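Local coordinates for uncharacterized protein (PDB 4IPB) that is of unknown function but belongs to a PepSY-like family described as putative beta-lactamase-inhibitor-like, so any inhibitory or binding role remains an inference, at residues Q9-K14 with V44-R49; A23-Q26 with Y31-N34; G76-W81 with Y111-T116; K123-N126 with D132-G135. All coordinates share one frame; numbering follows the deposited sequence.

Contact 1. Residues Q9-K14 with V44-R49; sequences QSTFKK and VWFNVR
Thr11 and Phe12 of helix 6-15 pack against the outer end of the Phe46 ring, at the end of strand 40-46. This is a helix-on-sheet contact in which helix 6-15 covers part of one face of an antiparallel sheet, over its first strands. Along the strand, Val44 directs its side chain toward the helix, but the nearest approach is a loose 4.6 Å, from Val44 CB to Phe12 CE1. The real contact is made by Phe46. Its CG lies anti to the carbonyl carbon (chi1 -58°), and the ring reaches under the helix, where CZ comes within 3.8 Å of Phe12 CB. The two phenylalanine side chains cross at about a right angle, and Phe46 CZ arrives at the edge of the Phe12 ring, 3.9 Å from CD1. Next to CZ, the CE2 edge of the Phe46 ring receives Thr11 CG2 at 3.7 Å. Beyond the strand the chain turns: Asn47 OD1 takes a weak bond from Arg49 N, and Val48 O is bonded to Asn7 ND2 near the start of the helix. With its methyl group given to Phe46, Thr11 turns its hydroxyl back beside its own backbone N, and OG1 donates a hydrogen bond to Gly50 O.

Contact 2. Residues A23-Q26 with Y31-N34; sequences AWSQ and YCAN
Tyr31, Trp24 and Ala23 bury the most surface where strands 23-27 and 30-37 pair as an antiparallel beta hairpin, the short segments running at 157° to each other. Tyr31 faces Gln26 in a non-hydrogen-bonded pair. Their side chains run side by side in the same direction, and Gln26 NE2 comes to 3.5 Å from Tyr31 CE2, with the amide and ring planes 62° apart. The Tyr31 CB also approaches Trp24 CZ3, a diagonal neighbour across the strands, at 4.2 Å.

Trp24 pairs with Ala33, again without hydrogen bonds between the two backbones. Its CG stands anti to the carbonyl carbon, and the indole folds across the neighbouring strand so that the Ala33 methyl sits over one face of the six-membered ring. This is a CH-pi contact, with CB 3.6 Å from the ring centroid and only 9° off the normal. At the backbone, Trp24 CA makes a CA-H...O contact of 3.2 Å with Cys32 O.

Ala23 contributes mainly through its backbone. It exchanges two hydrogen bonds with Asn34, the one from Ala23 N to Asn34 O being almost straight (2.9 Å). Ser25 and Cys32 form the second such pair, and the bond from Cys32 N to Ser25 O is 2.8 Å.

Strand 23-27 forms one border of the sheet within the chain. Helix 6-15 covers the side carrying Trp24, Tyr31 and Ala33, touching them through Val8, Gln9 and Phe12, while strand 40-46 continues the sheet beyond strand 30-37.

Contact 3. Residues G76-W81 with Y111-T116; sequences GPYANW and YQLFYT
Tyr78 and Trp81, set on two overlapping type I turns, lower their rings onto Tyr111 and Leu113 of strand 107-115. The main bump is the isopropyl end of Leu113, which fills the hollow beneath the Tyr78 side chain. Its CD2 lies over one face of the ring, 3.8 Å from the centroid and offset toward the rim, in a CH-pi contact, while CD1 tucks under the stem, 3.7 Å from Tyr78 CB. The opposite face of this ring is covered by Pro77 CB, so the tyrosine is sandwiched between its own turn and the strand.

Tyr111 sits in the notch where Tyr78 and Trp81 come together. Its CE2 edge is met by Trp81 CH2 at 3.5 Å, and the six-membered ring of Trp81 is inclined at 46° to the Tyr111 ring. The same side of Tyr111 also meets Tyr78, with Tyr78 CE1 3.9 Å from Tyr111 CD2 and the ring planes 61° apart. Trp81 also closes on Tyr78, whose CD1 lies over the middle of an indole face, which completes a compact three-ring aromatic cluster. A water supplies the polar link: it accepts from Tyr78 N at 3.0 Å and is hydrogen-bonded to Tyr115 OH.

Phe73 of helix 67-75 packs beside Tyr78, Leu113 and Tyr115, and the loop joining this helix to strand 82-90 packs against strand 107-115 beside the helix. Strands 97-104 and 121-126 flank strand 107-115, and Trp81 extends as far as Val102 and Gln104 of the former.

Contact 4. Residues K123-N126 with D132-G135; sequences KTRN and DILG
Arg125 reaches from strand 121-126, a border strand of the antiparallel sheet within the chain, to the backbone of Ile133 in the loop leading to helix 136-139. The contact thus joins the last strand to the C-terminal loop, and Gly135 at the end of the loop occupies the N-cap position of that helix.

Arg125 NH2 lies 2.9 Å from Ile133 O, which meets the guanidinium at its edge and close to its plane, yet the angle is too poor for a hydrogen bond. The bonding is instead supplied by Gln112 of the neighbouring strand, whose OE1 accepts from Arg125 NH2 and whose NE2 donates to Ile133 O. One amide therefore serves both sides of the contact. Thr138 OG1, from the helix that follows, adds another hydrogen bond to NH2. The side chain starts with CG anti to the backbone N and then bends at chi3 (68°), which swings the guanidinium toward the loop. A bound di(hydroxyethyl)ether, probably from the crystallisation liquor, lies about 4 Å from the Arg125 side chain.

Van der Waals contact across the two segments is slight. The Ile133 side chain sets out in the direction of the strand, then its outer carbons turn off, so the branch carbon does the touching: Ile133 CB stands 3.7 Å from Arg125 NH2.

All four contacts reach one antiparallel sheet. Contacts 1 and 2, with centres 10 Å apart, lie on adjoining strands, 40-46 and 30-37: Phe46 N and Tyr31 O, like Val44 O and Ala33 N, are 2.8 Å apart, and contact 2 is nested within the chain loop closed by contact 1. Contacts 3 and 4, with centres 12 Å apart, meet at neighbouring strands 107-115 and 121-126, where Leu113 CD2 lies 3.5 Å from Thr124 CG2. Contacts 1 and 3 lie on opposite sides of the chain's centre, their centres 32 Å apart. Contact 4 comes between, its nearest atoms about 4 Å from contact 1 without touching, and the bound ether lies about 4 Å from its Arg125 side chain.

Contact 1. Residues Q9-K14 with V44-R49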
loop_
_atom_site.group_PDB
_atom_site.type_symbol
_atom_site.label_atom_id
_atom_site.label_comp_id
_atom_site.label_asym_id
_atom_site.label_seq_id
_atom_site.Cartn_x
_atom_site.Cartn_y
_atom_site.Cartn_z
ATOM N N GLN A 9 -7.500 -0.471 -18.730
ATOM C CA GLN A 9 -8.535 -1.449 -18.449
ATOM C C GLN A 9 -8.148 -2.826 -18.973
ATOM O O GLN A 9 -8.320 -3.822 -18.275
ATOM C CB GLN A 9 -9.874 -1.016 -19.015
ATOM C CG GLN A 9 -10.952 -2.087 -18.926
ATOM C CD GLN A 9 -11.236 -2.572 -17.515
ATOM O OE1 GLN A 9 -11.028 -1.865 -16.542
ATOM N NE2 GLN A 9 -11.730 -3.805 -17.402
ATOM N N SER A 10 -7.537 -2.878 -20.142
ATOM C CA SER A 10 -7.126 -4.145 -20.749
ATOM C C SER A 10 -6.098 -4.864 -19.878
ATOM O O SER A 10 -6.209 -6.084 -19.580
ATOM C CB SER A 10 -6.515 -3.877 -22.121
ATOM O OG SER A 10 -6.092 -5.089 -22.727
ATOM N N THR A 11 -5.108 -4.117 -19.420
ATOM C CA THR A 11 -4.078 -4.738 -18.568
ATOM C C THR A 11 -4.702 -5.150 -17.253
ATOM O O THR A 11 -4.449 -6.258 -16.734
ATOM C CB THR A 11 -2.933 -3.779 -18.291
ATOM O OG1 THR A 11 -2.383 -3.383 -19.547
ATOM C CG2 THR A 11 -1.887 -4.498 -17.482
ATOM N N PHE A 12 -5.594 -4.291 -16.707
ATOM C CA PHE A 12 -6.207 -4.587 -15.414
ATOM C C PHE A 12 -7.019 -5.874 -15.486
ATOM O O PHE A 12 -6.987 -6.698 -14.567
ATOM C CB PHE A 12 -7.060 -3.422 -14.907
ATOM C CG PHE A 12 -7.781 -3.733 -13.642
ATOM C CD1 PHE A 12 -7.126 -3.680 -12.428
ATOM C CD2 PHE A 12 -9.100 -4.165 -13.679
ATOM C CE1 PHE A 12 -7.825 -3.984 -11.260
ATOM C CE2 PHE A 12 -9.758 -4.497 -12.544
ATOM C CZ PHE A 12 -9.098 -4.399 -11.317
ATOM N N LYS A 13 -7.753 -6.036 -16.564
ATOM C CA LYS A 13 -8.611 -7.211 -16.755
ATOM C C LYS A 13 -7.772 -8.481 -16.861
ATOM O O LYS A 13 -8.212 -9.550 -16.433
ATOM C CB LYS A 13 -9.498 -7.037 -17.979
ATOM C CG LYS A 13 -10.467 -8.186 -18.257
ATOM C CD LYS A 13 -11.607 -8.125 -17.263
ATOM C CE LYS A 13 -12.661 -9.198 -17.437
ATOM N NZ LYS A 13 -13.600 -8.950 -16.303
ATOM N N LYS A 14 -6.558 -8.390 -17.389
ATOM C CA LYS A 14 -5.654 -9.548 -17.368
ATOM C C LYS A 14 -5.115 -9.888 -15.971
ATOM O O LYS A 14 -5.043 -11.093 -15.603
ATOM C CB LYS A 14 -4.519 -9.332 -18.329
ATOM C CG LYS A 14 -5.008 -9.295 -19.772
ATOM C CD LYS A 14 -3.833 -9.220 -20.705
ATOM C CE LYS A 14 -4.351 -9.398 -22.108
ATOM N NZ LYS A 14 -4.778 -8.066 -22.603
ATOM N N VAL A 44 -4.462 -0.751 -7.254
ATOM C CA VAL A 44 -3.535 -1.194 -8.284
ATOM C C VAL A 44 -3.369 -0.043 -9.264
ATOM O O VAL A 44 -4.360 0.446 -9.826
ATOM C CB VAL A 44 -4.048 -2.469 -9.017
ATOM C CG1 VAL A 44 -3.051 -2.951 -10.103
ATOM C CG2 VAL A 44 -4.360 -3.596 -8.022
ATOM N N TRP A 45 -2.121 0.335 -9.495
ATOM C CA TRP A 45 -1.781 1.531 -10.246
ATOM C C TRP A 45 -1.124 1.229 -11.594
ATOM O O TRP A 45 -0.359 0.268 -11.714
ATOM C CB TRP A 45 -0.835 2.401 -9.417
ATOM C CG TRP A 45 -1.443 2.955 -8.205
ATOM C CD1 TRP A 45 -1.577 2.372 -6.942
ATOM C CD2 TRP A 45 -1.892 4.314 -8.052
ATOM N NE1 TRP A 45 -2.195 3.264 -6.095
ATOM C CE2 TRP A 45 -2.363 4.461 -6.738
ATOM C CE3 TRP A 45 -2.060 5.384 -8.954
ATOM C CZ2 TRP A 45 -2.935 5.641 -6.293
ATOM C CZ3 TRP A 45 -2.562 6.547 -8.514
ATOM C CH2 TRP A 45 -2.997 6.694 -7.179
ATOM N N PHE A 46 -1.433 2.056 -12.591
ATOM C CA PHE A 46 -0.924 1.900 -13.963
ATOM C C PHE A 46 -0.481 3.232 -14.528
ATOM O O PHE A 46 -0.972 4.279 -14.090
ATOM C CB PHE A 46 -2.059 1.399 -14.909
ATOM C CG PHE A 46 -2.663 0.098 -14.473
ATOM C CD1 PHE A 46 -3.607 0.025 -13.491
ATOM C CD2 PHE A 46 -2.181 -1.082 -15.009
ATOM C CE1 PHE A 46 -4.099 -1.227 -13.056
ATOM C CE2 PHE A 46 -2.688 -2.318 -14.607
ATOM C CZ PHE A 46 -3.631 -2.388 -13.612
ATOM N N ASN A 47 0.444 3.188 -15.482
ATOM C CA ASN A 47 0.829 4.376 -16.223
ATOM C C ASN A 47 -0.007 4.501 -17.510
ATOM O O ASN A 47 -0.867 3.651 -17.817
ATOM C CB ASN A 47 2.338 4.410 -16.471
ATOM C CG ASN A 47 2.795 3.393 -17.489
ATOM O OD1 ASN A 47 2.004 2.850 -18.280
ATOM N ND2 ASN A 47 4.080 3.084 -17.435
ATOM N N VAL A 48 0.182 5.626 -18.216
ATOM C CA VAL A 48 -0.581 5.927 -19.410
ATOM C C VAL A 48 -0.357 4.948 -20.571
ATOM O O VAL A 48 -1.193 4.914 -21.488
ATOM C CB VAL A 48 -0.302 7.379 -19.825
ATOM C CG1 VAL A 48 1.091 7.484 -20.405
ATOM C CG2 VAL A 48 -1.364 7.910 -20.783
ATOM N N ARG A 49 0.713 4.153 -20.497
ATOM C CA ARG A 49 0.991 3.120 -21.485
ATOM C C ARG A 49 0.241 1.833 -21.119
ATOM O O ARG A 49 0.382 0.819 -21.791
ATOM C CB ARG A 49 2.465 2.771 -21.528
ATOM C CG ARG A 49 3.471 3.893 -21.576
ATOM C CD ARG A 49 3.707 4.422 -22.922
ATOM N NE ARG A 49 4.336 3.523 -23.916
ATOM C CZ ARG A 49 4.386 3.865 -25.195
ATOM N NH1 ARG A 49 3.873 5.045 -25.576
ATOM N NH2 ARG A 49 4.903 3.044 -26.099
#

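Contact 2. Residues A23-Q26 with Y31-N34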
loop_
_atom_site.group_PDB
_atom_site.type_symbol
_atom_site.label_atom_id
_atom_site.label_comp_id
_atom_site.label_asym_id
_atom_site.label_seq_id
_atom_site.Cartn_x
_atom_site.Cartn_y
_atom_site.Cartn_z
ATOM N N ALA A 23 -13.374 0.885 -8.462
ATOM C CA ALA A 23 -13.464 2.348 -8.461
ATOM C C ALA A 23 -12.155 2.888 -8.994
ATOM O O ALA A 23 -11.101 2.624 -8.379
ATOM C CB ALA A 23 -13.657 2.860 -7.041
ATOM N N TRP A 24 -12.209 3.620 -10.112
ATOM C CA TRP A 24 -11.003 4.168 -10.754
ATOM C C TRP A 24 -10.848 5.688 -10.474
ATOM O O TRP A 24 -11.798 6.439 -10.463
ATOM C CB TRP A 24 -11.066 3.972 -12.255
ATOM C CG TRP A 24 -10.912 2.590 -12.722
ATOM C CD1 TRP A 24 -11.899 1.703 -12.983
ATOM C CD2 TRP A 24 -9.686 1.960 -13.071
ATOM N NE1 TRP A 24 -11.348 0.528 -13.461
ATOM C CE2 TRP A 24 -9.986 0.663 -13.511
ATOM C CE3 TRP A 24 -8.329 2.376 -13.043
ATOM C CZ2 TRP A 24 -8.987 -0.207 -13.995
ATOM C CZ3 TRP A 24 -7.346 1.486 -13.476
ATOM C CH2 TRP A 24 -7.691 0.222 -13.919
ATOM N N SER A 25 -9.602 6.106 -10.312
ATOM C CA SER A 25 -9.209 7.510 -10.168
ATOM C C SER A 25 -7.837 7.698 -10.778
ATOM O O SER A 25 -7.230 6.716 -11.224
ATOM C CB SER A 25 -9.140 7.872 -8.674
ATOM O OG SER A 25 -8.143 7.049 -8.009
ATOM N N GLN A 26 -7.346 8.941 -10.805
ATOM C CA GLN A 26 -5.957 9.169 -11.213
ATOM C C GLN A 26 -5.287 10.216 -10.350
ATOM O O GLN A 26 -5.949 11.048 -9.725
ATOM C CB GLN A 26 -5.869 9.536 -12.716
ATOM C CG GLN A 26 -6.449 10.858 -13.145
ATOM C CD GLN A 26 -6.181 11.140 -14.646
ATOM O OE1 GLN A 26 -5.137 11.714 -15.026
ATOM N NE2 GLN A 26 -7.103 10.756 -15.474
ATOM N N TYR A 31 -3.060 5.915 -12.997
ATOM C CA TYR A 31 -4.452 5.495 -12.822
ATOM C C TYR A 31 -4.513 4.431 -11.720
ATOM O O TYR A 31 -3.636 3.504 -11.732
ATOM C CB TYR A 31 -4.981 4.854 -14.130
ATOM C CG TYR A 31 -4.920 5.840 -15.248
ATOM C CD1 TYR A 31 -3.740 6.015 -16.001
ATOM C CD2 TYR A 31 -5.967 6.693 -15.482
ATOM C CE1 TYR A 31 -3.648 6.987 -16.998
ATOM C CE2 TYR A 31 -5.873 7.655 -16.461
ATOM C CZ TYR A 31 -4.713 7.784 -17.212
ATOM O OH TYR A 31 -4.613 8.773 -18.186
ATOM N N CYS A 32 -5.502 4.526 -10.853
ATOM C CA CYS A 32 -5.617 3.636 -9.696
ATOM C C CYS A 32 -6.939 2.924 -9.731
ATOM O O CYS A 32 -7.991 3.590 -9.824
ATOM C CB CYS A 32 -5.524 4.446 -8.423
ATOM S SG CYS A 32 -5.758 3.471 -6.908
ATOM N N ALA A 33 -6.908 1.598 -9.623
ATOM C CA ALA A 33 -8.061 0.737 -9.491
ATOM C C ALA A 33 -8.186 0.276 -8.025
ATOM O O ALA A 33 -7.248 -0.379 -7.499
ATOM C CB ALA A 33 -7.904 -0.489 -10.377
ATOM N N ASN A 34 -9.303 0.628 -7.388
ATOM C CA ASN A 34 -9.576 0.257 -6.003
ATOM C C ASN A 34 -10.659 -0.778 -5.973
ATOM O O ASN A 34 -11.757 -0.540 -6.554
ATOM C CB ASN A 34 -10.004 1.489 -5.193
ATOM C CG ASN A 34 -10.457 1.139 -3.795
ATOM O OD1 ASN A 34 -11.628 0.827 -3.578
ATOM N ND2 ASN A 34 -9.532 1.036 -2.883
#

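Contact 3. Residues G76-W81 with Y111-T116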
loop_
_atom_site.group_PDB
_atom_site.type_symbol
_atom_site.label_atom_id
_atom_site.label_comp_id
_atom_site.label_asym_id
_atom_site.label_seq_id
_atom_site.Cartn_x
_atom_site.Cartn_y
_atom_site.Cartn_z
ATOM N N GLY A 76 11.601 -3.550 17.644
ATOM C CA GLY A 76 11.943 -2.167 17.303
ATOM C C GLY A 76 11.248 -1.161 18.221
ATOM O O GLY A 76 10.540 -1.515 19.135
ATOM N N PRO A 77 11.435 0.136 17.944
ATOM C CA PRO A 77 10.909 1.192 18.833
ATOM C C PRO A 77 9.401 1.353 18.940
ATOM O O PRO A 77 8.918 1.956 19.897
ATOM C CB PRO A 77 11.530 2.485 18.276
ATOM C CG PRO A 77 12.479 2.072 17.192
ATOM C CD PRO A 77 12.231 0.646 16.824
ATOM N N TYR A 78 8.679 0.811 17.976
ATOM C CA TYR A 78 7.220 0.958 17.892
ATOM C C TYR A 78 6.492 -0.327 18.323
ATOM O O TYR A 78 5.293 -0.421 18.155
ATOM C CB TYR A 78 6.839 1.350 16.463
ATOM C CG TYR A 78 7.562 2.569 16.030
ATOM C CD1 TYR A 78 7.140 3.810 16.424
ATOM C CD2 TYR A 78 8.753 2.469 15.326
ATOM C CE1 TYR A 78 7.835 4.951 16.082
ATOM C CE2 TYR A 78 9.478 3.594 14.994
ATOM C CZ TYR A 78 8.993 4.827 15.349
ATOM O OH TYR A 78 9.728 5.925 15.013
ATOM N N ALA A 79 7.246 -1.281 18.864
ATOM C CA ALA A 79 6.722 -2.602 19.293
ATOM C C ALA A 79 5.428 -2.528 20.092
ATOM O O ALA A 79 4.558 -3.364 19.902
ATOM C CB ALA A 79 7.794 -3.377 20.067
ATOM N N ASN A 80 5.286 -1.519 20.947
ATOM C CA ASN A 80 4.103 -1.390 21.781
ATOM C C ASN A 80 3.069 -0.358 21.316
ATOM O O ASN A 80 2.106 -0.076 22.025
ATOM C CB ASN A 80 4.542 -1.087 23.221
ATOM C CG ASN A 80 5.389 -2.211 23.819
ATOM O OD1 ASN A 80 5.100 -3.389 23.622
ATOM N ND2 ASN A 80 6.450 -1.849 24.519
ATOM N N TRP A 81 3.240 0.173 20.118
ATOM C CA TRP A 81 2.299 1.122 19.550
ATOM C C TRP A 81 1.059 0.379 18.991
ATOM O O TRP A 81 1.120 -0.826 18.739
ATOM C CB TRP A 81 3.021 1.936 18.453
ATOM C CG TRP A 81 3.931 3.014 19.024
ATOM C CD1 TRP A 81 4.899 2.868 19.960
ATOM C CD2 TRP A 81 3.924 4.389 18.663
ATOM N NE1 TRP A 81 5.495 4.088 20.235
ATOM C CE2 TRP A 81 4.894 5.043 19.460
ATOM C CE3 TRP A 81 3.146 5.149 17.784
ATOM C CZ2 TRP A 81 5.136 6.414 19.359
ATOM C CZ3 TRP A 81 3.360 6.506 17.718
ATOM C CH2 TRP A 81 4.367 7.119 18.487
ATOM N N TYR A 111 2.617 7.539 12.741
ATOM C CA TYR A 111 3.768 7.361 11.869
ATOM C C TYR A 111 3.548 6.215 10.890
ATOM O O TYR A 111 2.888 5.245 11.242
ATOM C CB TYR A 111 5.040 7.016 12.653
ATOM C CG TYR A 111 5.467 8.081 13.626
ATOM C CD1 TYR A 111 6.004 9.287 13.158
ATOM C CD2 TYR A 111 5.454 7.849 14.982
ATOM C CE1 TYR A 111 6.377 10.280 14.051
ATOM C CE2 TYR A 111 5.865 8.825 15.876
ATOM C CZ TYR A 111 6.298 10.031 15.397
ATOM O OH TYR A 111 6.680 10.946 16.355
ATOM N N GLN A 112 4.058 6.378 9.683
ATOM C CA GLN A 112 4.249 5.257 8.760
ATOM C C GLN A 112 5.660 4.730 8.912
ATOM O O GLN A 112 6.621 5.518 8.894
ATOM C CB GLN A 112 4.094 5.639 7.288
ATOM C CG GLN A 112 2.667 5.856 6.858
ATOM C CD GLN A 112 2.611 6.326 5.422
ATOM O OE1 GLN A 112 3.345 7.211 5.042
ATOM N NE2 GLN A 112 1.737 5.718 4.605
ATOM N N LEU A 113 5.746 3.412 9.057
ATOM C CA LEU A 113 7.001 2.695 9.201
ATOM C C LEU A 113 7.180 1.913 7.925
ATOM O O LEU A 113 6.303 1.178 7.547
ATOM C CB LEU A 113 6.930 1.733 10.406
ATOM C CG LEU A 113 6.373 2.229 11.714
ATOM C CD1 LEU A 113 6.361 1.123 12.755
ATOM C CD2 LEU A 113 7.119 3.451 12.139
ATOM N N PHE A 114 8.306 2.095 7.230
ATOM C CA PHE A 114 8.626 1.429 5.944
ATOM C C PHE A 114 9.675 0.336 6.158
ATOM O O PHE A 114 10.879 0.648 6.406
ATOM C CB PHE A 114 9.152 2.463 4.968
ATOM C CG PHE A 114 8.126 3.540 4.601
ATOM C CD1 PHE A 114 7.875 4.578 5.453
ATOM C CD2 PHE A 114 7.538 3.546 3.339
ATOM C CE1 PHE A 114 6.964 5.581 5.109
ATOM C CE2 PHE A 114 6.659 4.542 2.980
ATOM C CZ PHE A 114 6.341 5.560 3.889
ATOM N N TYR A 115 9.219 -0.914 6.086
ATOM C CA TYR A 115 10.045 -2.070 6.301
ATOM C C TYR A 115 10.345 -2.798 4.979
ATOM O O TYR A 115 9.464 -2.938 4.128
ATOM C CB TYR A 115 9.353 -3.110 7.229
ATOM C CG TYR A 115 9.390 -2.740 8.685
ATOM C CD1 TYR A 115 10.449 -3.119 9.457
ATOM C CD2 TYR A 115 8.333 -2.042 9.287
ATOM C CE1 TYR A 115 10.514 -2.790 10.805
ATOM C CE2 TYR A 115 8.389 -1.695 10.639
ATOM C CZ TYR A 115 9.466 -2.084 11.377
ATOM O OH TYR A 115 9.570 -1.759 12.713
ATOM N N THR A 116 11.534 -3.347 4.910
ATOM C CA THR A 116 11.869 -4.260 3.830
ATOM C C THR A 116 11.348 -5.635 4.207
ATOM O O THR A 116 11.113 -5.954 5.403
ATOM C CB THR A 116 13.397 -4.360 3.565
ATOM O OG1 THR A 116 14.030 -5.098 4.610
ATOM C CG2 THR A 116 14.062 -2.970 3.429
HETATM O O HOH W 1 9.067 -1.310 15.889
#

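Contact 4. Residues K123-N126 with D132-G135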
loop_
_atom_site.group_PDB
_atom_site.type_symbol
_atom_site.label_atom_id
_atom_site.label_comp_id
_atom_site.label_asym_id
_atom_site.label_seq_id
_atom_site.Cartn_x
_atom_site.Cartn_y
_atom_site.Cartn_z
ATOM N N LYS A 123 12.917 3.750 7.015
ATOM C CA LYS A 123 12.509 5.124 7.294
ATOM C C LYS A 123 11.123 5.137 7.913
ATOM O O LYS A 123 10.425 4.141 7.863
ATOM C CB LYS A 123 12.495 5.946 6.008
ATOM C CG LYS A 123 11.457 5.503 5.009
ATOM C CD LYS A 123 11.506 6.334 3.747
ATOM C CE LYS A 123 10.417 5.897 2.775
ATOM N NZ LYS A 123 10.467 6.808 1.614
ATOM N N THR A 124 10.806 6.273 8.547
ATOM C CA THR A 124 9.473 6.537 9.067
ATOM C C THR A 124 9.092 7.965 8.680
ATOM O O THR A 124 9.948 8.810 8.380
ATOM C CB THR A 124 9.356 6.401 10.567
ATOM O OG1 THR A 124 9.993 7.507 11.181
ATOM C CG2 THR A 124 9.978 5.100 11.087
ATOM N N ARG A 125 7.786 8.213 8.697
ATOM C CA ARG A 125 7.249 9.496 8.343
ATOM C C ARG A 125 6.085 9.803 9.262
ATOM O O ARG A 125 5.233 8.967 9.435
ATOM C CB ARG A 125 6.696 9.392 6.894
ATOM C CG ARG A 125 6.166 10.654 6.343
ATOM C CD ARG A 125 5.963 10.543 4.834
ATOM N NE ARG A 125 4.885 9.625 4.401
ATOM C CZ ARG A 125 4.434 9.620 3.151
ATOM N NH1 ARG A 125 4.994 10.448 2.279
ATOM N NH2 ARG A 125 3.442 8.831 2.778
ATOM N N ASN A 126 6.018 11.025 9.774
ATOM C CA ASN A 126 4.869 11.521 10.550
ATOM C C ASN A 126 3.731 11.783 9.566
ATOM O O ASN A 126 3.913 12.558 8.598
ATOM C CB ASN A 126 5.269 12.800 11.271
ATOM C CG ASN A 126 4.228 13.262 12.256
ATOM O OD1 ASN A 126 3.054 13.190 11.978
ATOM N ND2 ASN A 126 4.660 13.754 13.387
ATOM N N ASP A 132 -3.448 11.476 1.596
ATOM C CA ASP A 132 -2.895 10.854 0.393
ATOM C C ASP A 132 -1.509 10.302 0.743
ATOM O O ASP A 132 -0.494 10.714 0.155
ATOM C CB ASP A 132 -2.814 11.892 -0.763
ATOM C CG ASP A 132 -2.197 11.332 -2.028
ATOM O OD1 ASP A 132 -2.054 10.086 -2.142
ATOM O OD2 ASP A 132 -1.858 12.156 -2.910
ATOM N N ILE A 133 -1.462 9.338 1.656
ATOM C CA ILE A 133 -0.164 8.867 2.132
ATOM C C ILE A 133 0.330 7.551 1.526
ATOM O O ILE A 133 1.372 7.036 1.957
ATOM C CB ILE A 133 -0.130 8.760 3.645
ATOM C CG1 ILE A 133 -1.178 7.817 4.175
ATOM C CG2 ILE A 133 -0.306 10.157 4.240
ATOM C CD1 ILE A 133 -1.154 7.621 5.682
ATOM N N LEU A 134 -0.410 6.996 0.573
ATOM C CA LEU A 134 0.050 5.792 -0.099
ATOM C C LEU A 134 -0.030 5.899 -1.640
ATOM O O LEU A 134 -0.256 4.910 -2.320
ATOM C CB LEU A 134 -0.801 4.620 0.391
ATOM C CG LEU A 134 -0.533 4.117 1.830
ATOM C CD1 LEU A 134 -1.660 3.165 2.204
ATOM C CD2 LEU A 134 0.856 3.529 2.028
ATOM N N GLY A 135 0.157 7.095 -2.171
ATOM C CA GLY A 135 0.121 7.323 -3.639
ATOM C C GLY A 135 1.442 7.436 -4.371
ATOM O O GLY A 135 2.518 7.205 -3.789
#